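Local coordinates for CRISPR-associated protein Cse2 (Thermus thermophilus, PDB 2ZCA) that probably serves as the small subunit of the type I-E CRISPR surveillance complex, helping RNA-guided defence against viruses and plasmids, at residues W54-E57 against E58-A61; A85-E88 against K89-S93; E105-R108 against D109-A112; Q146-W149 against A150-Y154. All blocks are in the same frame, centred on the assembly; numbering follows the deposited sequence.

Interaction 1: residues W54-E57 against E58-A61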
loop_
_atom_site.group_PDB
_atom_site.type_symbol
_atom_site.label_atom_id
_atom_site.label_comp_id
_atom_site.label_asym_id
_atom_site.label_seq_id
_atom_site.Cartn_x
_atom_site.Cartn_y
_atom_site.Cartn_z
ATOM N N TRP A 54 16.444 0.039 -7.649
ATOM C CA TRP A 54 15.847 -0.173 -6.334
ATOM C C TRP A 54 16.561 -1.173 -5.440
ATOM O O TRP A 54 17.286 -2.048 -5.911
ATOM C CB TRP A 54 14.405 -0.660 -6.486
ATOM C CG TRP A 54 13.559 0.172 -7.379
ATOM C CD1 TRP A 54 13.281 -0.055 -8.697
ATOM C CD2 TRP A 54 12.864 1.367 -7.020
ATOM N NE1 TRP A 54 12.449 0.926 -9.180
ATOM C CE2 TRP A 54 12.178 1.813 -8.170
ATOM C CE3 TRP A 54 12.753 2.107 -5.834
ATOM C CZ2 TRP A 54 11.390 2.966 -8.171
ATOM C CZ3 TRP A 54 11.969 3.253 -5.836
ATOM C CH2 TRP A 54 11.299 3.670 -6.997
ATOM N N ARG A 55 16.338 -1.028 -4.138
ATOM C CA ARG A 55 16.886 -1.950 -3.155
ATOM C C ARG A 55 15.764 -2.969 -2.967
ATOM O O ARG A 55 14.607 -2.679 -3.279
ATOM C CB ARG A 55 17.161 -1.238 -1.832
ATOM C CG ARG A 55 18.243 -0.170 -1.893
ATOM C CD ARG A 55 18.383 0.515 -0.544
ATOM N NE ARG A 55 17.104 1.063 -0.102
ATOM C CZ ARG A 55 16.901 1.650 1.073
ATOM N NH1 ARG A 55 17.898 1.770 1.939
ATOM N NH2 ARG A 55 15.695 2.117 1.381
ATOM N N GLN A 56 16.091 -4.153 -2.465
ATOM C CA GLN A 56 15.081 -5.189 -2.274
ATOM C C GLN A 56 13.862 -4.711 -1.478
ATOM O O GLN A 56 12.726 -4.968 -1.874
ATOM C CB GLN A 56 15.706 -6.415 -1.591
ATOM C CG GLN A 56 14.756 -7.600 -1.394
ATOM C CD GLN A 56 14.082 -8.053 -2.683
ATOM O OE1 GLN A 56 14.627 -7.894 -3.778
ATOM N NE2 GLN A 56 12.893 -8.637 -2.554
ATOM N N GLU A 57 14.092 -4.017 -0.363
ATOM C CA GLU A 57 12.982 -3.528 0.459
ATOM C C GLU A 57 12.054 -2.620 -0.344
ATOM O O GLU A 57 10.843 -2.593 -0.115
ATOM C CB GLU A 57 13.499 -2.757 1.686
ATOM C CG GLU A 57 14.090 -1.383 1.372
ATOM C CD GLU A 57 14.368 -0.555 2.619
ATOM O OE1 GLU A 57 15.186 -0.994 3.456
ATOM O OE2 GLU A 57 13.768 0.535 2.762
ATOM N N GLU A 58 12.626 -1.867 -1.278
ATOM C CA GLU A 58 11.832 -0.965 -2.104
ATOM C C GLU A 58 11.029 -1.745 -3.144
ATOM O O GLU A 58 9.904 -1.372 -3.471
ATOM C CB GLU A 58 12.740 0.061 -2.783
ATOM C CG GLU A 58 13.504 0.928 -1.792
ATOM C CD GLU A 58 14.410 1.935 -2.470
ATOM O OE1 GLU A 58 15.278 1.518 -3.265
ATOM O OE2 GLU A 58 14.255 3.147 -2.204
ATOM N N ARG A 59 11.606 -2.819 -3.677
ATOM C CA ARG A 59 10.873 -3.632 -4.643
ATOM C C ARG A 59 9.671 -4.236 -3.915
ATOM O O ARG A 59 8.551 -4.233 -4.425
ATOM C CB ARG A 59 11.751 -4.762 -5.198
ATOM C CG ARG A 59 12.842 -4.307 -6.160
ATOM C CD ARG A 59 13.494 -5.503 -6.859
ATOM N NE ARG A 59 14.505 -6.144 -6.026
ATOM C CZ ARG A 59 15.771 -5.744 -5.946
ATOM N NH1 ARG A 59 16.188 -4.706 -6.655
ATOM N NH2 ARG A 59 16.617 -6.376 -5.148
ATOM N N GLU A 60 9.915 -4.742 -2.711
ATOM C CA GLU A 60 8.853 -5.354 -1.919
ATOM C C GLU A 60 7.727 -4.356 -1.644
ATOM O O GLU A 60 6.553 -4.727 -1.618
ATOM C CB GLU A 60 9.434 -5.906 -0.616
ATOM C CG GLU A 60 10.565 -6.900 -0.868
ATOM C CD GLU A 60 11.194 -7.439 0.402
ATOM O OE1 GLU A 60 11.245 -6.698 1.404
ATOM O OE2 GLU A 60 11.659 -8.598 0.391
ATOM N N ALA A 61 8.080 -3.087 -1.463
ATOM C CA ALA A 61 7.065 -2.061 -1.216
ATOM C C ALA A 61 6.131 -1.982 -2.420
ATOM O O ALA A 61 4.914 -1.885 -2.266
ATOM C CB ALA A 61 7.723 -0.707 -0.974
#
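Glu-58 turns its carboxylate back over the start of helix 56-71 and takes the backbone N-H of Arg-55, the residue at the N-cap position. Its OE1 lies 2.9 Å from Arg-55 N and uses the anti lone pair. This recalls the half of a capping box supplied by the third residue of a helix. Glu-58 CG lies beside the backbone N (chi1 -61°) and the chain beyond it is extended, which brings the carboxylate to the edge of the Trp-54 ring, with Glu-58 OE1 3.6 Å from Trp-54 CE3. The Arg-55 guanidinium joins Glu-58 by a long salt bridge and Glu-57 by a short one, Arg-55 NH2 to Glu-57 OE2 at 2.9 Å.

On the other flank Gln-56 OE1 is gripped by two nitrogens of Arg-59, NE and NH2, each at 2.9 Å. NH2 lies on a lone pair in the carbonyl plane, whereas NE comes in from above it. The other end of the amide donates from NE2 to Glu-60 OE2 (3.2 Å) along a nearly straight path, with the two planes almost perpendicular. With both ends engaged, the amide is fixed in rotation, and the acids clustered at this helix start probably interact favourably with its dipole.

Interaction 2: residues A85-E88 against K89-S93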
loop_
_atom_site.group_PDB
_atom_site.type_symbol
_atom_site.label_atom_id
_atom_site.label_comp_id
_atom_site.label_asym_id
_atom_site.label_seq_id
_atom_site.Cartn_x
_atom_site.Cartn_y
_atom_site.Cartn_z
ATOM N N ALA A 85 -8.514 7.292 6.324
ATOM C CA ALA A 85 -9.520 6.247 6.178
ATOM C C ALA A 85 -9.679 5.468 7.481
ATOM O O ALA A 85 -10.781 5.024 7.814
ATOM C CB ALA A 85 -9.135 5.298 5.044
ATOM N N LEU A 86 -8.580 5.290 8.211
ATOM C CA LEU A 86 -8.630 4.575 9.479
ATOM C C LEU A 86 -9.368 5.403 10.524
ATOM O O LEU A 86 -10.124 4.861 11.331
ATOM C CB LEU A 86 -7.218 4.231 9.969
ATOM C CG LEU A 86 -6.567 3.028 9.266
ATOM C CD1 LEU A 86 -5.078 2.951 9.594
ATOM C CD2 LEU A 86 -7.281 1.749 9.697
ATOM N N TRP A 87 -9.152 6.715 10.516
ATOM C CA TRP A 87 -9.843 7.574 11.472
ATOM C C TRP A 87 -11.351 7.459 11.255
ATOM O O TRP A 87 -12.121 7.351 12.210
ATOM C CB TRP A 87 -9.430 9.040 11.302
ATOM C CG TRP A 87 -10.159 9.943 12.248
ATOM C CD1 TRP A 87 -9.844 10.191 13.553
ATOM C CD2 TRP A 87 -11.377 10.648 11.989
ATOM N NE1 TRP A 87 -10.793 11.003 14.124
ATOM C CE2 TRP A 87 -11.747 11.299 13.186
ATOM C CE3 TRP A 87 -12.196 10.790 10.861
ATOM C CZ2 TRP A 87 -12.903 12.081 13.290
ATOM C CZ3 TRP A 87 -13.347 11.568 10.963
ATOM C CH2 TRP A 87 -13.686 12.203 12.171
ATOM N N GLU A 88 -11.771 7.479 9.995
ATOM C CA GLU A 88 -13.186 7.386 9.671
ATOM C C GLU A 88 -13.757 6.064 10.155
ATOM O O GLU A 88 -14.871 6.010 10.673
ATOM C CB GLU A 88 -13.391 7.550 8.158
ATOM C CG GLU A 88 -12.961 8.922 7.662
ATOM C CD GLU A 88 -13.164 9.125 6.175
ATOM O OE1 GLU A 88 -12.917 10.256 5.702
ATOM O OE2 GLU A 88 -13.568 8.170 5.481
ATOM N N LYS A 89 -12.976 5.001 10.003
ATOM C CA LYS A 89 -13.394 3.674 10.434
ATOM C C LYS A 89 -13.469 3.608 11.961
ATOM O O LYS A 89 -14.328 2.931 12.518
ATOM C CB LYS A 89 -12.399 2.626 9.923
ATOM C CG LYS A 89 -12.714 1.192 10.330
ATOM C CD LYS A 89 -13.968 0.675 9.651
ATOM C CE LYS A 89 -14.207 -0.789 9.989
ATOM N NZ LYS A 89 -15.443 -1.314 9.345
ATOM N N ALA A 90 -12.573 4.326 12.630
ATOM C CA ALA A 90 -12.523 4.326 14.093
ATOM C C ALA A 90 -13.709 5.006 14.776
ATOM O O ALA A 90 -13.978 4.755 15.956
ATOM C CB ALA A 90 -11.222 4.971 14.565
ATOM N N GLN A 91 -14.407 5.874 14.053
ATOM C CA GLN A 91 -15.552 6.566 14.631
ATOM C C GLN A 91 -16.635 5.563 15.001
ATOM O O GLN A 91 -17.398 5.778 15.943
ATOM C CB GLN A 91 -16.097 7.606 13.650
ATOM C CG GLN A 91 -15.059 8.635 13.235
ATOM C CD GLN A 91 -14.310 9.211 14.426
ATOM O OE1 GLN A 91 -14.892 9.903 15.265
ATOM N NE2 GLN A 91 -13.014 8.918 14.511
ATOM N N GLY A 92 -16.686 4.460 14.262
ATOM C CA GLY A 92 -17.669 3.429 14.532
ATOM C C GLY A 92 -17.091 2.295 15.360
ATOM O O GLY A 92 -17.818 1.401 15.793
ATOM N N SER A 93 -15.779 2.333 15.584
ATOM C CA SER A 93 -15.099 1.298 16.361
ATOM C C SER A 93 -13.846 1.857 17.031
ATOM O O SER A 93 -12.815 2.040 16.383
ATOM C CB SER A 93 -14.714 0.127 15.454
ATOM O OG SER A 93 -15.849 -0.396 14.787
#
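The amide of Gln-91 lies over one face of the Trp-87 indole, the two planes only 23° apart, in a stacked arrangement between residues one helical turn apart. Gln-91 NE2 lies over the NE1-CE2 side of the Trp-87 ring, 3.0 Å from Trp-87 CE2, a close fit. Farther along, Gln-91 CD rests against the six-membered ring, 3.4 Å from Trp-87 CZ2. Gln-91 CG adds a CH-pi contact almost straight above the centroid of that ring, at 3.9 Å. With its CG anti to the backbone N (chi1 178°), the Trp-87 ring lies within reach of Gln-91, whose chain bends at chi2 to meet it.

The same NE2 is tied to the backbone of the residue whose ring it covers: it donates to Trp-87 O at 2.9 Å and 167°. The carbonyl is approached from above its plane, while the acceptor lies in the plane of the amide. One nitrogen thus packs on the ring and holds the carbonyl, which sets the rotation of the amide. The backbone N of Gln-91 makes only weak bonds, to Trp-87 O and Glu-88 O, so the amide bond is the straighter link to the Trp-87 carbonyl.

Around this end of helix 82-90, Leu-86 packs on Phe-100 and Leu-103 of helix 96-104, and Ala-90 on Val-96. Tyr-153 of helix 144-155 meets the Trp-87 ring edge-to-face and also touches Leu-86 and Ala-90. Salt bridges of Glu-88 to Arg-80 and of Lys-89 to Glu-123 reach the loop before this helix and the loop after helix 111-121.

Interaction 3: residues E105-R108 against D109-A112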
loop_
_atom_site.group_PDB
_atom_site.type_symbol
_atom_site.label_atom_id
_atom_site.label_comp_id
_atom_site.label_asym_id
_atom_site.label_seq_id
_atom_site.Cartn_x
_atom_site.Cartn_y
_atom_site.Cartn_z
ATOM N N GLU A 105 3.707 1.632 14.786
ATOM C CA GLU A 105 4.805 1.023 15.541
ATOM C C GLU A 105 5.412 -0.220 14.892
ATOM O O GLU A 105 6.388 -0.766 15.397
ATOM C CB GLU A 105 4.315 0.663 16.951
ATOM C CG GLU A 105 3.808 1.858 17.747
ATOM C CD GLU A 105 2.781 1.482 18.808
ATOM O OE1 GLU A 105 2.455 0.280 18.945
ATOM O OE2 GLU A 105 2.294 2.401 19.502
ATOM N N ALA A 106 4.848 -0.656 13.772
ATOM C CA ALA A 106 5.330 -1.858 13.093
ATOM C C ALA A 106 6.745 -1.762 12.536
ATOM O O ALA A 106 7.117 -0.756 11.923
ATOM C CB ALA A 106 4.366 -2.236 11.965
ATOM N N ASP A 107 7.535 -2.813 12.749
ATOM C CA ASP A 107 8.894 -2.839 12.220
ATOM C C ASP A 107 8.920 -3.666 10.937
ATOM O O ASP A 107 7.873 -4.070 10.431
ATOM C CB ASP A 107 9.897 -3.401 13.243
ATOM C CG ASP A 107 9.606 -4.834 13.644
ATOM O OD1 ASP A 107 9.049 -5.602 12.831
ATOM O OD2 ASP A 107 9.963 -5.199 14.784
ATOM N N ARG A 108 10.114 -3.922 10.412
ATOM C CA ARG A 108 10.246 -4.675 9.168
ATOM C C ARG A 108 9.512 -6.013 9.115
ATOM O O ARG A 108 9.029 -6.412 8.054
ATOM C CB ARG A 108 11.725 -4.900 8.842
ATOM C CG ARG A 108 12.474 -3.638 8.463
ATOM C CD ARG A 108 13.854 -3.958 7.904
ATOM N NE ARG A 108 14.563 -2.760 7.459
ATOM C CZ ARG A 108 15.001 -1.802 8.271
ATOM N NH1 ARG A 108 14.804 -1.896 9.580
ATOM N NH2 ARG A 108 15.643 -0.751 7.777
ATOM N N ASP A 109 9.418 -6.706 10.243
ATOM C CA ASP A 109 8.758 -8.010 10.259
ATOM C C ASP A 109 7.243 -7.960 10.442
ATOM O O ASP A 109 6.563 -8.976 10.302
ATOM C CB ASP A 109 9.362 -8.888 11.357
ATOM C CG ASP A 109 10.865 -9.033 11.227
ATOM O OD1 ASP A 109 11.340 -9.350 10.116
ATOM O OD2 ASP A 109 11.568 -8.834 12.239
ATOM N N GLN A 110 6.711 -6.778 10.732
ATOM C CA GLN A 110 5.278 -6.630 10.970
ATOM C C GLN A 110 4.529 -5.769 9.957
ATOM O O GLN A 110 3.326 -5.945 9.762
ATOM C CB GLN A 110 5.047 -6.009 12.351
ATOM C CG GLN A 110 5.817 -6.642 13.496
ATOM C CD GLN A 110 5.833 -5.748 14.724
ATOM O OE1 GLN A 110 6.370 -4.637 14.687
ATOM N NE2 GLN A 110 5.237 -6.223 15.816
ATOM N N ILE A 111 5.234 -4.834 9.329
ATOM C CA ILE A 111 4.603 -3.901 8.400
ATOM C C ILE A 111 3.735 -4.480 7.280
ATOM O O ILE A 111 2.636 -3.981 7.038
ATOM C CB ILE A 111 5.657 -2.927 7.794
ATOM C CG1 ILE A 111 4.954 -1.842 6.971
ATOM C CG2 ILE A 111 6.654 -3.684 6.937
ATOM C CD1 ILE A 111 3.947 -1.034 7.765
ATOM N N ALA A 112 4.199 -5.523 6.598
ATOM C CA ALA A 112 3.403 -6.094 5.517
ATOM C C ALA A 112 2.066 -6.619 6.038
ATOM O O ALA A 112 1.010 -6.322 5.480
ATOM C CB ALA A 112 4.180 -7.217 4.820
HETATM O O HOH W 1 7.549 -2.898 16.452
HETATM O O HOH W 2 11.610 -7.584 14.499
HETATM O O HOH W 3 6.671 -7.203 7.011
#
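Asp-107 and Gln-110 hold each other through backbone and side chain, and this pair makes the tight part of the turn that leads into helix 111-121. The Gln-110 side chain folds back so that OE1 accepts the N-H of Asp-107 at 2.9 Å, in the carbonyl plane and on a lone pair. In return Asp-107 O takes two backbone donors, Gln-110 N from above its plane and Ile-111 N almost head-on, both at 3.0 Å. The Asp-107 side chain closes an Asx turn: OD1 receives Asp-109 N at 2.8 Å, on its anti side but tilted out of the carboxylate plane. This reach depends on Asp-107 CG lying between the backbone N and the carbonyl carbon (chi1 62°). On the buried side Ala-106 CB packs against Gln-110 CB (3.9 Å) and, more loosely, against Ile-111 CD1.

The outward side is held by water. Asp-107 and Asp-109 bring their carboxylates close, and one water donates to an OD2 of each, its oxygen 2.6 Å from Asp-109 OD2, probably easing the meeting of like charges. A second water bridges Glu-105 O and Gln-110 OE1, giving that amide oxygen another donor. A third accepts from Ala-112 N and donates to Arg-108 O, four residues earlier.

The turn joins helix 96-104 to helix 111-121 and is backed by the loop after helix 128-136. There Trp-138 and Phe-139 cover Ile-111, and Phe-139 receives the Arg-108 guanidinium in a cation-pi contact. From another loop, between helices 20-29 and 42-49, Pro-35 touches Ala-112.

Interaction 4: residues Q146-W149 against A150-Y154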
loop_
_atom_site.group_PDB
_atom_site.type_symbol
_atom_site.label_atom_id
_atom_site.label_comp_id
_atom_site.label_asym_id
_atom_site.label_seq_id
_atom_site.Cartn_x
_atom_site.Cartn_y
_atom_site.Cartn_z
ATOM N N GLN A 146 5.626 8.110 9.844
ATOM C CA GLN A 146 4.760 7.705 10.947
ATOM C C GLN A 146 4.191 8.909 11.685
ATOM O O GLN A 146 3.012 8.926 12.047
ATOM C CB GLN A 146 5.522 6.808 11.924
ATOM C CG GLN A 146 5.848 5.432 11.363
ATOM C CD GLN A 146 7.124 5.394 10.532
ATOM O OE1 GLN A 146 7.609 6.419 10.057
ATOM N NE2 GLN A 146 7.666 4.193 10.349
ATOM N N ALA A 147 5.027 9.917 11.911
ATOM C CA ALA A 147 4.563 11.116 12.598
ATOM C C ALA A 147 3.515 11.836 11.754
ATOM O O ALA A 147 2.544 12.370 12.288
ATOM C CB ALA A 147 5.735 12.049 12.889
ATOM N N ARG A 148 3.704 11.845 10.435
ATOM C CA ARG A 148 2.752 12.516 9.552
ATOM C C ARG A 148 1.428 11.758 9.514
ATOM O O ARG A 148 0.362 12.368 9.401
ATOM C CB ARG A 148 3.310 12.644 8.131
ATOM C CG ARG A 148 2.684 13.794 7.340
ATOM C CD ARG A 148 2.855 13.616 5.838
ATOM N NE ARG A 148 1.924 12.618 5.318
ATOM C CZ ARG A 148 2.287 11.530 4.644
ATOM N NH1 ARG A 148 1.362 10.681 4.211
ATOM N NH2 ARG A 148 3.570 11.292 4.406
ATOM N N TRP A 149 1.488 10.433 9.601
ATOM C CA TRP A 149 0.262 9.643 9.603
ATOM C C TRP A 149 -0.522 10.003 10.859
ATOM O O TRP A 149 -1.744 10.156 10.823
ATOM C CB TRP A 149 0.584 8.145 9.586
ATOM C CG TRP A 149 0.860 7.619 8.212
ATOM C CD1 TRP A 149 1.421 8.300 7.169
ATOM C CD2 TRP A 149 0.615 6.290 7.737
ATOM N NE1 TRP A 149 1.541 7.475 6.072
ATOM C CE2 TRP A 149 1.053 6.236 6.394
ATOM C CE3 TRP A 149 0.067 5.137 8.316
ATOM C CZ2 TRP A 149 0.961 5.074 5.618
ATOM C CZ3 TRP A 149 -0.025 3.980 7.543
ATOM C CH2 TRP A 149 0.420 3.960 6.208
ATOM N N ALA A 150 0.189 10.144 11.972
ATOM C CA ALA A 150 -0.455 10.504 13.226
ATOM C C ALA A 150 -1.126 11.866 13.065
ATOM O O ALA A 150 -2.232 12.080 13.558
ATOM C CB ALA A 150 0.569 10.543 14.353
ATOM N N ARG A 151 -0.453 12.775 12.363
ATOM C CA ARG A 151 -0.982 14.117 12.113
ATOM C C ARG A 151 -2.266 14.040 11.283
ATOM O O ARG A 151 -3.243 14.738 11.558
ATOM C CB ARG A 151 0.049 14.962 11.357
ATOM C CG ARG A 151 -0.332 16.435 11.190
ATOM C CD ARG A 151 0.642 17.163 10.262
ATOM N NE ARG A 151 0.433 16.798 8.861
ATOM C CZ ARG A 151 1.307 17.032 7.885
ATOM N NH1 ARG A 151 2.459 17.632 8.150
ATOM N NH2 ARG A 151 1.024 16.672 6.639
ATOM N N GLU A 152 -2.259 13.189 10.260
ATOM C CA GLU A 152 -3.430 13.032 9.401
ATOM C C GLU A 152 -4.597 12.402 10.158
ATOM O O GLU A 152 -5.750 12.808 9.994
ATOM C CB GLU A 152 -3.083 12.163 8.185
ATOM C CG GLU A 152 -1.867 12.634 7.405
ATOM C CD GLU A 152 -1.548 11.748 6.210
ATOM O OE1 GLU A 152 -1.905 10.548 6.239
ATOM O OE2 GLU A 152 -0.926 12.248 5.250
ATOM N N TYR A 153 -4.297 11.408 10.987
ATOM C CA TYR A 153 -5.328 10.718 11.754
ATOM C C TYR A 153 -5.983 11.638 12.784
ATOM O O TYR A 153 -7.199 11.838 12.768
ATOM C CB TYR A 153 -4.720 9.497 12.449
ATOM C CG TYR A 153 -5.707 8.634 13.202
ATOM C CD1 TYR A 153 -6.137 8.981 14.483
ATOM C CD2 TYR A 153 -6.202 7.455 12.637
ATOM C CE1 TYR A 153 -7.032 8.175 15.187
ATOM C CE2 TYR A 153 -7.096 6.642 13.332
ATOM C CZ TYR A 153 -7.505 7.008 14.606
ATOM O OH TYR A 153 -8.376 6.207 15.306
ATOM N N TYR A 154 -5.180 12.201 13.680
ATOM C CA TYR A 154 -5.729 13.082 14.704
ATOM C C TYR A 154 -6.198 14.413 14.135
ATOM O O TYR A 154 -6.975 15.130 14.766
ATOM C CB TYR A 154 -4.696 13.276 15.814
ATOM C CG TYR A 154 -4.462 11.986 16.560
ATOM C CD1 TYR A 154 -5.464 11.433 17.361
ATOM C CD2 TYR A 154 -3.285 11.262 16.388
ATOM C CE1 TYR A 154 -5.300 10.185 17.962
ATOM C CE2 TYR A 154 -3.112 10.016 16.981
ATOM C CZ TYR A 154 -4.124 9.481 17.765
ATOM O OH TYR A 154 -3.965 8.234 18.330
#
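Arg-148 and Glu-152, one turn apart on helix 144-155, form a salt bridge in which two nitrogens of the guanidinium close side-on upon a single oxygen. Arg-148 NE and NH1 lie 2.9 and 3.0 Å from Glu-152 OE2, which sits in the guanidinium plane, yet both reach it from the same face of the carboxylate, well above its plane. Arg-148 gets there by bending at chi3 (76°) after an extended start. NH1 has a second anionic partner in Asp-134, while Glu-152 OE1 is hydrogen-bonded to Thr-81 OG1, so both ends of the pair are fixed and the carboxylate, though buried, is well provided with donors.

Van der Waals contacts flank the bridge. The guanidinium of Arg-151 lays one face over the aliphatic part of Arg-148, with Arg-151 NH2 3.4 Å from Arg-148 CG, and lies beside the bridge, its positive charge near that of Arg-148. Glu-152 OE1 approaches the Trp-149 ring obliquely, 4.1 Å from Trp-149 CD1.

Each backbone N-H from Ala-150 to Tyr-153 donates to the carbonyl four residues earlier, Ala-150 N to Gln-146 O at 3.1 Å and Tyr-153 N to Trp-149 O at 2.8 Å.

Trp-149 is buried against Leu-103 and Leu-104, meets Trp-138 edge-to-face and donates from NE1 to Asp-134; Tyr-153 stacks on Phe-100. The bridge is the common i to i+4 pair of helices; here it sits beside aromatic residues that pack the helix against helices 82-90 and 96-104 of this all-helical fold.

All four contacts are local, each within one helix or at its end. Interactions 1 and 3 lie at helix starts: interaction 1 is a surface cluster of side-chain salt bridges and one amide, whereas interaction 3 is partly buried, built on an Asx turn and bridging waters, and backs onto aromatic residues. Interactions 2 and 4 are the pair that touch: helices 82-90 and 144-155 meet there, with Ala-90 CB 3.2 Å from Tyr-153 OH, and both rest on helix 96-104. Their chemistry differs, an amide over an indole near the end region of helix 82-90 against a salt bridge in mid-helix. Interaction 1 lies across the chain's centre from interaction 2, their centres about 30 Å apart.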